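Local atomic coordinates of beta chain (Acipenser persicus, PDB entry 6IYH), a protein that probably carries oxygen in the blood as the haem-binding beta subunit of a four-chain sturgeon haemoglobin. Residues G45-A50 / A54-V59; V32-T37 / F105-S110; E20-Q25 / T65-V70. All blocks are in the same frame, centred on the assembly; numbering follows the deposited sequence.

Contact 1 of 3, residues G45-A50 / A54-V59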
loop_
_atom_site.group_PDB
_atom_site.type_symbol
_atom_site.label_atom_id
_atom_site.label_comp_id
_atom_site.label_asym_id
_atom_site.label_seq_id
_atom_site.Cartn_x
_atom_site.Cartn_y
_atom_site.Cartn_z
ATOM N N GLY B 45 -22.930 -16.699 -4.602
ATOM C CA GLY B 45 -23.087 -17.910 -3.868
ATOM C C GLY B 45 -21.811 -18.313 -3.193
ATOM O O GLY B 45 -21.049 -17.467 -2.663
ATOM N N ASN B 46 -21.555 -19.610 -3.198
ATOM C CA ASN B 46 -20.435 -20.147 -2.528
ATOM C C ASN B 46 -19.149 -19.901 -3.331
ATOM O O ASN B 46 -18.935 -20.440 -4.412
ATOM C CB ASN B 46 -20.603 -21.631 -2.212
ATOM C CG ASN B 46 -19.382 -22.209 -1.487
ATOM O OD1 ASN B 46 -18.618 -21.481 -0.776
ATOM N ND2 ASN B 46 -19.153 -23.519 -1.690
ATOM N N ILE B 47 -18.335 -18.999 -2.780
ATOM C CA ILE B 47 -17.039 -18.663 -3.359
ATOM C C ILE B 47 -15.988 -18.736 -2.274
ATOM O O ILE B 47 -15.030 -17.930 -2.288
ATOM C CB ILE B 47 -17.053 -17.307 -4.063
ATOM C CG1 ILE B 47 -17.587 -16.231 -3.138
ATOM C CG2 ILE B 47 -17.950 -17.371 -5.317
ATOM C CD1 ILE B 47 -17.553 -14.809 -3.665
ATOM N N SER B 48 -16.110 -19.717 -1.361
ATOM C CA SER B 48 -15.264 -19.750 -0.166
ATOM C C SER B 48 -14.086 -20.701 -0.266
ATOM O O SER B 48 -13.344 -20.787 0.700
ATOM C CB SER B 48 -16.085 -20.162 1.067
ATOM O OG SER B 48 -16.459 -21.514 0.930
ATOM N N ASP B 49 -13.923 -21.468 -1.348
ATOM C CA ASP B 49 -12.761 -22.298 -1.532
ATOM C C ASP B 49 -12.405 -22.377 -2.997
ATOM O O ASP B 49 -13.260 -22.078 -3.851
ATOM C CB ASP B 49 -12.960 -23.704 -0.963
ATOM C CG ASP B 49 -14.067 -24.484 -1.641
ATOM O OD1 ASP B 49 -13.826 -25.107 -2.702
ATOM O OD2 ASP B 49 -15.168 -24.475 -1.046
ATOM N N ALA B 50 -11.144 -22.714 -3.277
ATOM C CA ALA B 50 -10.620 -22.674 -4.657
ATOM C C ALA B 50 -11.401 -23.435 -5.705
ATOM O O ALA B 50 -11.589 -22.987 -6.868
ATOM C CB ALA B 50 -9.131 -23.122 -4.658
ATOM N N ALA B 54 -13.374 -21.691 -8.791
ATOM C CA ALA B 54 -12.975 -21.981 -10.166
ATOM C C ALA B 54 -14.059 -22.557 -10.996
ATOM O O ALA B 54 -14.115 -22.340 -12.167
ATOM C CB ALA B 54 -11.769 -22.937 -10.151
ATOM N N GLY B 55 -14.979 -23.274 -10.380
ATOM C CA GLY B 55 -16.097 -23.802 -11.177
ATOM C C GLY B 55 -17.349 -23.006 -11.190
ATOM O O GLY B 55 -18.348 -23.422 -11.793
ATOM N N ASN B 56 -17.373 -21.880 -10.482
ATOM C CA ASN B 56 -18.574 -21.097 -10.363
ATOM C C ASN B 56 -18.893 -20.298 -11.651
ATOM O O ASN B 56 -18.233 -19.326 -12.001
ATOM C CB ASN B 56 -18.407 -20.165 -9.139
ATOM C CG ASN B 56 -19.651 -19.417 -8.795
ATOM O OD1 ASN B 56 -20.297 -18.859 -9.630
ATOM N ND2 ASN B 56 -19.952 -19.335 -7.523
ATOM N N ALA B 57 -20.039 -20.622 -12.267
ATOM C CA ALA B 57 -20.502 -19.934 -13.494
ATOM C C ALA B 57 -20.649 -18.437 -13.375
ATOM O O ALA B 57 -20.360 -17.729 -14.321
ATOM C CB ALA B 57 -21.825 -20.586 -13.990
ATOM N N GLN B 58 -21.062 -17.928 -12.218
ATOM C CA GLN B 58 -21.175 -16.510 -12.000
ATOM C C GLN B 58 -19.853 -15.829 -11.896
ATOM O O GLN B 58 -19.750 -14.712 -12.374
ATOM C CB GLN B 58 -22.027 -16.161 -10.791
ATOM C CG GLN B 58 -23.443 -16.584 -11.100
ATOM C CD GLN B 58 -24.334 -16.441 -9.913
ATOM O OE1 GLN B 58 -24.882 -15.365 -9.704
ATOM N NE2 GLN B 58 -24.566 -17.566 -9.159
ATOM N N VAL B 59 -18.897 -16.525 -11.309
ATOM C CA VAL B 59 -17.522 -15.953 -11.329
ATOM C C VAL B 59 -17.032 -15.808 -12.770
ATOM O O VAL B 59 -16.466 -14.787 -13.165
ATOM C CB VAL B 59 -16.594 -16.836 -10.506
ATOM C CG1 VAL B 59 -15.154 -16.319 -10.607
ATOM C CG2 VAL B 59 -17.003 -16.753 -9.049
#
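The corner between the short helix 50-55 and the long helix 57-75, helices D and E of the beta-globin fold, is closed by N56, which meets N46 and I47 of the loop that leads into it. N56 is the N-cap of helix 57-75. Its OD1 accepts from V59 N at 3.2 Å, the donor standing well above the amide's carbonyl plane, and more weakly from Q58 N. Asparagine suits the place because the two ends of its amide do different work. While OD1 serves amides of the first helical turn, ND2 faces back across the corner, where it donates chiefly to F44 O and adds a weak, long bond of 3.5 Å to N46 O. The side chain reaches over with CG anti to the backbone N (chi1 -173°). I47 CG2 lies 3.6 Å from N56 ND2, and the same methyl packs obliquely on V59 CG2 at 3.9 Å. Beta-branched, purely hydrocarbon side chains suit I47 and V59 because both are buried, V59 also against L27, V28 and L31 of helix 19-33.

Further along, A50 O accepts from A54 N at 2.9 Å, a regular helical bond within helix 50-55. D49 caps that helix at its start, with OD1 bound to A52 N. The loop before it is folded by an Asx turn: N46 OD1 takes S48 N at 3.1 Å from above its carbonyl plane and S48 OG at 2.8 Å within that plane, on a lone pair.

Contact 2 of 3, residues V32-T37 / F105-S110. With HEM (protoporphyrin IX containing Fe), chain D; PGO (S-1,2-propanediol), chain E.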
loop_
_atom_site.group_PDB
_atom_site.type_symbol
_atom_site.label_atom_id
_atom_site.label_comp_id
_atom_site.label_asym_id
_atom_site.label_seq_id
_atom_site.Cartn_x
_atom_site.Cartn_y
_atom_site.Cartn_z
ATOM N N VAL B 32 -9.193 -16.272 -4.907
ATOM C CA VAL B 32 -8.398 -17.268 -4.200
ATOM C C VAL B 32 -7.215 -16.592 -3.473
ATOM O O VAL B 32 -6.955 -16.941 -2.260
ATOM C CB VAL B 32 -7.892 -18.394 -5.146
ATOM C CG1 VAL B 32 -6.842 -19.273 -4.439
ATOM C CG2 VAL B 32 -9.099 -19.188 -5.654
ATOM N N VAL B 33 -6.473 -15.718 -4.143
ATOM C CA VAL B 33 -5.261 -15.221 -3.579
ATOM C C VAL B 33 -5.540 -14.150 -2.510
ATOM O O VAL B 33 -4.766 -13.970 -1.565
ATOM C CB VAL B 33 -4.320 -14.696 -4.696
ATOM C CG1 VAL B 33 -3.072 -13.994 -4.199
ATOM C CG2 VAL B 33 -3.954 -15.814 -5.677
ATOM N N TYR B 34 -6.570 -13.327 -2.754
ATOM C CA TYR B 34 -6.974 -12.245 -1.831
ATOM C C TYR B 34 -8.374 -12.529 -1.355
ATOM O O TYR B 34 -9.305 -11.795 -1.677
ATOM C CB TYR B 34 -6.888 -10.961 -2.627
ATOM C CG TYR B 34 -5.559 -10.753 -3.291
ATOM C CD1 TYR B 34 -4.427 -10.254 -2.588
ATOM C CD2 TYR B 34 -5.371 -11.115 -4.632
ATOM C CE1 TYR B 34 -3.194 -10.064 -3.259
ATOM C CE2 TYR B 34 -4.148 -10.965 -5.238
ATOM C CZ TYR B 34 -3.082 -10.407 -4.589
ATOM O OH TYR B 34 -1.824 -10.290 -5.295
ATOM N N PRO B 35 -8.522 -13.507 -0.480
ATOM C CA PRO B 35 -9.916 -14.059 -0.278
ATOM C C PRO B 35 -10.916 -13.181 0.444
ATOM O O PRO B 35 -12.154 -13.359 0.354
ATOM C CB PRO B 35 -9.647 -15.381 0.447
ATOM C CG PRO B 35 -8.326 -15.256 1.061
ATOM C CD PRO B 35 -7.528 -14.416 0.102
ATOM N N TRP B 36 -10.398 -12.148 1.069
ATOM C CA TRP B 36 -11.224 -11.112 1.625
ATOM C C TRP B 36 -12.050 -10.396 0.618
ATOM O O TRP B 36 -13.118 -9.920 0.960
ATOM C CB TRP B 36 -10.429 -10.139 2.432
ATOM C CG TRP B 36 -9.233 -9.542 1.741
ATOM C CD1 TRP B 36 -9.212 -8.417 0.951
ATOM C CD2 TRP B 36 -7.910 -10.035 1.773
ATOM N NE1 TRP B 36 -7.963 -8.191 0.511
ATOM C CE2 TRP B 36 -7.132 -9.162 0.985
ATOM C CE3 TRP B 36 -7.295 -11.160 2.351
ATOM C CZ2 TRP B 36 -5.799 -9.309 0.848
ATOM C CZ3 TRP B 36 -5.983 -11.326 2.183
ATOM C CH2 TRP B 36 -5.241 -10.429 1.389
ATOM N N THR B 37 -11.626 -10.422 -0.650
ATOM C CA THR B 37 -12.398 -9.837 -1.678
ATOM C C THR B 37 -13.716 -10.556 -1.925
ATOM O O THR B 37 -14.574 -9.950 -2.539
ATOM C CB THR B 37 -11.601 -9.761 -3.038
ATOM O OG1 THR B 37 -11.222 -11.062 -3.498
ATOM C CG2 THR B 37 -10.327 -8.881 -2.853
ATOM N N PHE B 105 -6.261 -6.866 -8.351
ATOM C CA PHE B 105 -6.814 -7.395 -9.568
ATOM C C PHE B 105 -5.865 -7.174 -10.786
ATOM O O PHE B 105 -5.697 -8.071 -11.594
ATOM C CB PHE B 105 -8.193 -6.828 -9.902
ATOM C CG PHE B 105 -8.762 -7.443 -11.134
ATOM C CD1 PHE B 105 -9.340 -8.684 -11.096
ATOM C CD2 PHE B 105 -8.529 -6.877 -12.390
ATOM C CE1 PHE B 105 -9.895 -9.253 -12.211
ATOM C CE2 PHE B 105 -9.010 -7.467 -13.541
ATOM C CZ PHE B 105 -9.692 -8.650 -13.481
ATOM N N GLY B 106 -5.252 -6.023 -10.873
ATOM C CA GLY B 106 -4.334 -5.733 -11.954
ATOM C C GLY B 106 -3.186 -6.700 -11.918
ATOM O O GLY B 106 -2.731 -7.165 -12.970
ATOM N N ASP B 107 -2.666 -6.990 -10.703
ATOM C CA ASP B 107 -1.610 -7.983 -10.614
ATOM C C ASP B 107 -2.056 -9.323 -11.129
ATOM O O ASP B 107 -1.257 -10.046 -11.812
ATOM C CB ASP B 107 -1.126 -8.141 -9.154
ATOM C CG ASP B 107 -0.324 -6.925 -8.621
ATOM O OD1 ASP B 107 0.110 -6.059 -9.410
ATOM O OD2 ASP B 107 -0.041 -6.973 -7.353
ATOM N N CYS B 108 -3.293 -9.746 -10.809
ATOM C CA CYS B 108 -3.777 -11.043 -11.233
ATOM C C CYS B 108 -3.906 -11.032 -12.759
ATOM O O CYS B 108 -3.578 -12.004 -13.403
ATOM C CB CYS B 108 -5.116 -11.421 -10.652
ATOM S SG CYS B 108 -5.049 -11.702 -8.845
ATOM N N LEU B 109 -4.314 -9.911 -13.320
ATOM C CA LEU B 109 -4.488 -9.822 -14.803
ATOM C C LEU B 109 -3.158 -9.932 -15.507
ATOM O O LEU B 109 -3.030 -10.739 -16.477
ATOM C CB LEU B 109 -5.219 -8.525 -15.158
ATOM C CG LEU B 109 -5.329 -8.284 -16.671
ATOM C CD1 LEU B 109 -6.030 -9.396 -17.361
ATOM C CD2 LEU B 109 -6.010 -6.946 -16.948
ATOM N N SER B 110 -2.135 -9.226 -15.009
ATOM C CA SER B 110 -0.787 -9.356 -15.608
ATOM C C SER B 110 -0.261 -10.784 -15.560
ATOM O O SER B 110 0.295 -11.302 -16.527
ATOM C CB SER B 110 0.196 -8.387 -14.958
ATOM O OG SER B 110 1.427 -8.401 -15.594
HETATM C CHA HEM D . -19.108 -4.763 -10.946
HETATM C CHB HEM D . -15.400 -3.487 -13.717
HETATM C CHC HEM D . -12.418 -4.366 -9.985
HETATM C CHD HEM D . -16.189 -5.487 -7.195
HETATM C C1A HEM D . -18.323 -4.312 -11.982
HETATM C C2A HEM D . -18.846 -4.072 -13.290
HETATM C C3A HEM D . -17.826 -3.743 -14.064
HETATM C C4A HEM D . -16.644 -3.799 -13.277
HETATM C CMA HEM D . -17.890 -3.385 -15.550
HETATM C CAA HEM D . -20.293 -4.140 -13.744
HETATM C CBA HEM D . -20.904 -2.744 -13.657
HETATM C CGA HEM D . -22.353 -2.665 -14.116
HETATM O O1A HEM D . -23.274 -3.232 -13.493
HETATM O O2A HEM D . -22.656 -2.006 -15.127
HETATM C C1B HEM D . -14.233 -3.626 -12.936
HETATM C C2B HEM D . -12.905 -3.337 -13.403
HETATM C C3B HEM D . -12.078 -3.663 -12.369
HETATM C C4B HEM D . -12.923 -4.012 -11.235
HETATM C CMB HEM D . -12.419 -2.912 -14.800
HETATM C CAB HEM D . -10.606 -3.622 -12.228
HETATM C CBB HEM D . -9.763 -3.547 -13.273
HETATM C C1C HEM D . -13.130 -4.813 -8.897
HETATM C C2C HEM D . -12.628 -5.207 -7.599
HETATM C C3C HEM D . -13.721 -5.514 -6.803
HETATM C C4C HEM D . -14.919 -5.228 -7.597
HETATM C CMC HEM D . -11.171 -5.400 -7.370
HETATM C CAC HEM D . -13.799 -6.065 -5.427
HETATM C CBC HEM D . -12.694 -6.506 -4.807
HETATM C C1D HEM D . -17.292 -5.435 -8.066
HETATM C C2D HEM D . -18.615 -5.836 -7.619
HETATM C C3D HEM D . -19.463 -5.598 -8.630
HETATM C C4D HEM D . -18.586 -5.102 -9.692
HETATM C CMD HEM D . -18.991 -6.314 -6.214
HETATM C CAD HEM D . -20.957 -5.875 -8.699
HETATM C CBD HEM D . -21.049 -7.408 -8.954
HETATM C CGD HEM D . -22.442 -8.001 -9.102
HETATM O O1D HEM D . -23.000 -8.074 -10.211
HETATM O O2D HEM D . -22.986 -8.497 -8.117
HETATM N NA HEM D . -17.003 -4.147 -11.999
HETATM N NB HEM D . -14.209 -3.942 -11.622
HETATM N NC HEM D . -14.515 -4.803 -8.816
HETATM N ND HEM D . -17.249 -4.953 -9.333
HETATM FE FE HEM D . -15.791 -4.431 -10.427
HETATM C C1 PGO E . 2.755 -4.735 -6.750
HETATM C C2 PGO E . 2.405 -4.491 -8.234
HETATM C C3 PGO E . 3.263 -3.430 -8.786
HETATM O O1 PGO E . 2.315 -6.024 -6.247
HETATM O O2 PGO E . 1.115 -3.921 -8.503
HETATM O O HOH W 1 -1.105 -7.892 -5.212
HETATM O O HOH W 2 -15.454 -6.435 -10.882
#
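Y34 meets C108 across a gap that only side chains span, because the backbones stay well apart: the nearest CA atoms, those of Y34 and F105, are 9.1 Å from each other. Y34 is the first residue to leave helical geometry after helix 19-33, and its ring extends toward helix 100-117. C108 SG lies 3.8 Å from Y34 CE2, and seen from the ring centroid it is 84° off the normal, an edge-on sulfur-aromatic contact. V33 CG1 lies against one face, offset toward the rim, and H104 stacks with the ring. Cysteine suits the buried site, being small and polarisable.

At the polar end a water joins the two segments, 2.5 Å from Y34 OH and donating to D107 OD2 at 2.6 Å. A propanediol, probably from the crystallisation liquor, gives a hydrogen bond to each carboxylate oxygen of D107. In globin terms this is the end of helix B facing helix G, beside a subunit interface: Y34 and D107 both pack against side chains of a neighbouring chain.

The turn after Y34 is held by its own carbonyl. T37 N and T37 OG1, the latter at 2.7 Å, reach Y34 O from opposite faces of its plane. Threonine does this while its carbon side faces the haem, T37 CB lying 3.9 Å from vinyl carbon CBC. F105 CD2 touches the other vinyl, 3.7 Å from haem CBB.

Contact 3 of 3, residues E20-Q25 / T65-V70. With HEM (protoporphyrin IX containing Fe), chain D.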
loop_
_atom_site.group_PDB
_atom_site.type_symbol
_atom_site.label_atom_id
_atom_site.label_comp_id
_atom_site.label_asym_id
_atom_site.label_seq_id
_atom_site.Cartn_x
_atom_site.Cartn_y
_atom_site.Cartn_z
ATOM N N GLU B 20 -13.384 -14.292 -21.995
ATOM C CA GLU B 20 -14.014 -15.253 -21.076
ATOM C C GLU B 20 -12.979 -16.038 -20.257
ATOM O O GLU B 20 -13.039 -16.118 -19.011
ATOM C CB GLU B 20 -14.837 -16.272 -21.880
ATOM C CG GLU B 20 -16.102 -15.663 -22.401
ATOM C CD GLU B 20 -16.885 -16.576 -23.329
ATOM O OE1 GLU B 20 -16.775 -17.815 -23.202
ATOM O OE2 GLU B 20 -17.571 -16.027 -24.171
ATOM N N SER B 21 -11.991 -16.572 -20.947
ATOM C CA SER B 21 -10.970 -17.309 -20.317
ATOM C C SER B 21 -10.044 -16.461 -19.452
ATOM O O SER B 21 -9.819 -16.779 -18.292
ATOM C CB SER B 21 -10.204 -18.065 -21.356
ATOM O OG SER B 21 -9.119 -18.780 -20.800
ATOM N N VAL B 22 -9.508 -15.398 -20.005
ATOM C CA VAL B 22 -8.615 -14.520 -19.255
ATOM C C VAL B 22 -9.378 -13.842 -18.121
ATOM O O VAL B 22 -8.891 -13.744 -17.022
ATOM C CB VAL B 22 -7.966 -13.466 -20.179
ATOM C CG1 VAL B 22 -7.294 -12.297 -19.453
ATOM C CG2 VAL B 22 -7.008 -14.223 -21.097
ATOM N N GLY B 23 -10.594 -13.425 -18.363
ATOM C CA GLY B 23 -11.375 -12.709 -17.341
ATOM C C GLY B 23 -11.759 -13.666 -16.212
ATOM O O GLY B 23 -11.577 -13.302 -15.039
ATOM N N ALA B 24 -12.226 -14.869 -16.523
ATOM C CA ALA B 24 -12.511 -15.856 -15.493
ATOM C C ALA B 24 -11.239 -16.157 -14.676
ATOM O O ALA B 24 -11.260 -16.226 -13.408
ATOM C CB ALA B 24 -13.068 -17.150 -16.075
ATOM N N GLN B 25 -10.135 -16.423 -15.369
ATOM C CA GLN B 25 -8.846 -16.772 -14.675
ATOM C C GLN B 25 -8.392 -15.665 -13.744
ATOM O O GLN B 25 -7.948 -15.969 -12.608
ATOM C CB GLN B 25 -7.742 -17.128 -15.604
ATOM C CG GLN B 25 -8.032 -18.400 -16.331
ATOM C CD GLN B 25 -6.983 -18.761 -17.357
ATOM O OE1 GLN B 25 -5.775 -18.474 -17.179
ATOM N NE2 GLN B 25 -7.405 -19.558 -18.357
ATOM N N THR B 65 -17.231 -9.907 -17.865
ATOM C CA THR B 65 -17.690 -8.497 -17.773
ATOM C C THR B 65 -16.520 -7.540 -17.487
ATOM O O THR B 65 -16.402 -6.471 -18.099
ATOM C CB THR B 65 -18.835 -8.400 -16.733
ATOM O OG1 THR B 65 -19.966 -9.209 -17.158
ATOM C CG2 THR B 65 -19.276 -6.969 -16.471
ATOM N N VAL B 66 -15.665 -7.901 -16.514
ATOM C CA VAL B 66 -14.505 -7.083 -16.169
ATOM C C VAL B 66 -13.560 -6.938 -17.378
ATOM O O VAL B 66 -13.136 -5.844 -17.686
ATOM C CB VAL B 66 -13.751 -7.656 -14.943
ATOM C CG1 VAL B 66 -12.473 -6.867 -14.715
ATOM C CG2 VAL B 66 -14.620 -7.590 -13.693
ATOM N N LEU B 67 -13.272 -8.032 -18.079
ATOM C CA LEU B 67 -12.354 -7.986 -19.185
ATOM C C LEU B 67 -12.935 -7.178 -20.371
ATOM O O LEU B 67 -12.242 -6.444 -21.000
ATOM C CB LEU B 67 -11.873 -9.358 -19.549
ATOM C CG LEU B 67 -10.541 -9.745 -18.959
ATOM C CD1 LEU B 67 -9.467 -8.969 -19.736
ATOM C CD2 LEU B 67 -10.473 -9.438 -17.457
ATOM N N ASP B 68 -14.232 -7.257 -20.575
ATOM C CA ASP B 68 -14.919 -6.340 -21.541
ATOM C C ASP B 68 -14.756 -4.893 -21.230
ATOM O O ASP B 68 -14.488 -4.110 -22.135
ATOM C CB ASP B 68 -16.388 -6.716 -21.697
ATOM C CG ASP B 68 -16.556 -8.003 -22.452
ATOM O OD1 ASP B 68 -15.551 -8.483 -22.975
ATOM O OD2 ASP B 68 -17.703 -8.529 -22.522
ATOM N N SER B 69 -14.761 -4.535 -19.932
ATOM C CA SER B 69 -14.498 -3.186 -19.456
ATOM C C SER B 69 -13.075 -2.785 -19.653
ATOM O O SER B 69 -12.796 -1.664 -19.970
ATOM C CB SER B 69 -14.887 -3.128 -17.972
ATOM O OG SER B 69 -14.767 -1.855 -17.465
ATOM N N VAL B 70 -12.144 -3.719 -19.503
ATOM C CA VAL B 70 -10.758 -3.435 -19.876
ATOM C C VAL B 70 -10.730 -3.098 -21.370
ATOM O O VAL B 70 -10.118 -2.137 -21.798
ATOM C CB VAL B 70 -9.865 -4.650 -19.566
ATOM C CG1 VAL B 70 -8.476 -4.420 -20.169
ATOM C CG2 VAL B 70 -9.697 -4.911 -18.050
HETATM C CHA HEM D . -19.108 -4.763 -10.946
HETATM C CHB HEM D . -15.400 -3.487 -13.717
HETATM C CHC HEM D . -12.418 -4.366 -9.985
HETATM C CHD HEM D . -16.189 -5.487 -7.195
HETATM C C1A HEM D . -18.323 -4.312 -11.982
HETATM C C2A HEM D . -18.846 -4.072 -13.290
HETATM C C3A HEM D . -17.826 -3.743 -14.064
HETATM C C4A HEM D . -16.644 -3.799 -13.277
HETATM C CMA HEM D . -17.890 -3.385 -15.550
HETATM C CAA HEM D . -20.293 -4.140 -13.744
HETATM C CBA HEM D . -20.904 -2.744 -13.657
HETATM C CGA HEM D . -22.353 -2.665 -14.116
HETATM O O1A HEM D . -23.274 -3.232 -13.493
HETATM O O2A HEM D . -22.656 -2.006 -15.127
HETATM C C1B HEM D . -14.233 -3.626 -12.936
HETATM C C2B HEM D . -12.905 -3.337 -13.403
HETATM C C3B HEM D . -12.078 -3.663 -12.369
HETATM C C4B HEM D . -12.923 -4.012 -11.235
HETATM C CMB HEM D . -12.419 -2.912 -14.800
HETATM C CAB HEM D . -10.606 -3.622 -12.228
HETATM C CBB HEM D . -9.763 -3.547 -13.273
HETATM C C1C HEM D . -13.130 -4.813 -8.897
HETATM C C2C HEM D . -12.628 -5.207 -7.599
HETATM C C3C HEM D . -13.721 -5.514 -6.803
HETATM C C4C HEM D . -14.919 -5.228 -7.597
HETATM C CMC HEM D . -11.171 -5.400 -7.370
HETATM C CAC HEM D . -13.799 -6.065 -5.427
HETATM C CBC HEM D . -12.694 -6.506 -4.807
HETATM C C1D HEM D . -17.292 -5.435 -8.066
HETATM C C2D HEM D . -18.615 -5.836 -7.619
HETATM C C3D HEM D . -19.463 -5.598 -8.630
HETATM C C4D HEM D . -18.586 -5.102 -9.692
HETATM C CMD HEM D . -18.991 -6.314 -6.214
HETATM C CAD HEM D . -20.957 -5.875 -8.699
HETATM C CBD HEM D . -21.049 -7.408 -8.954
HETATM C CGD HEM D . -22.442 -8.001 -9.102
HETATM O O1D HEM D . -23.000 -8.074 -10.211
HETATM O O2D HEM D . -22.986 -8.497 -8.117
HETATM N NA HEM D . -17.003 -4.147 -11.999
HETATM N NB HEM D . -14.209 -3.942 -11.622
HETATM N NC HEM D . -14.515 -4.803 -8.816
HETATM N ND HEM D . -17.249 -4.953 -9.333
HETATM FE FE HEM D . -15.791 -4.431 -10.427
HETATM O O HOH W 2 -15.454 -6.435 -10.882
#
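Along E20-Q25 the helix 19-33 passes helix 57-75, and V22 and G23 meet the side chain of L67. At the exposed start, E20 leaves the backbone pointing away from the crossing, yet its OE2 forms a salt bridge with K64 NZ of helix 57-75 at the outer rim, where a long charged chain can stay in solvent. V22 is buried. Its CG1, anti to the backbone N (chi1 166°), lies 4.0 Å from L67 CD1, and the two side chains cross at about a right angle. L109 and V112 of helix 100-117 also touch V22, so a compact branched residue fills the wedge between three helices.

G23 is where the backbones come closest, its CA only 5.2 Å from L67 CA. A CB here would point at the other helix and sit tightly against L67 CB, consistent with glycine at this place. In its place the leucine lies on bare backbone: L67 CD2 is 3.4 Å from G23 CA, and L67 CG 3.5 Å.

Other flanks of helix 57-75 serve the haem. V66 CG1 is 3.8 Å from ring carbon C2B; V66 and T65 lie on the side where a water binds the iron, while S69 sits at the porphyrin edge by methyls CMA and CMB. A glycine-mediated close crossing of helices B and E, behind the distal haem pocket, is a hallmark of the globin fold.

In the fold
Contacts 2 and 3 are buried, whereas contact 1 is a partly exposed corner, its centre about 18 Å from the centre of the chain. Helix 19-33 contributes to both inner contacts, which touch each other through F105 on V66 and L109 on V22 and both reach the haem. Contact 1 shares helix 57-75 with contact 3 and touches contact 2 where A50 packs on V32. The chemistry follows position. Caps, turns and backbone hydrogen bonds organise the corner; contact 3 has no hydrogen bond between its segments and depends on hydrocarbon against glycine; contact 2 combines a buried sulfur-aromatic contact with a water bridge close to a neighbouring subunit.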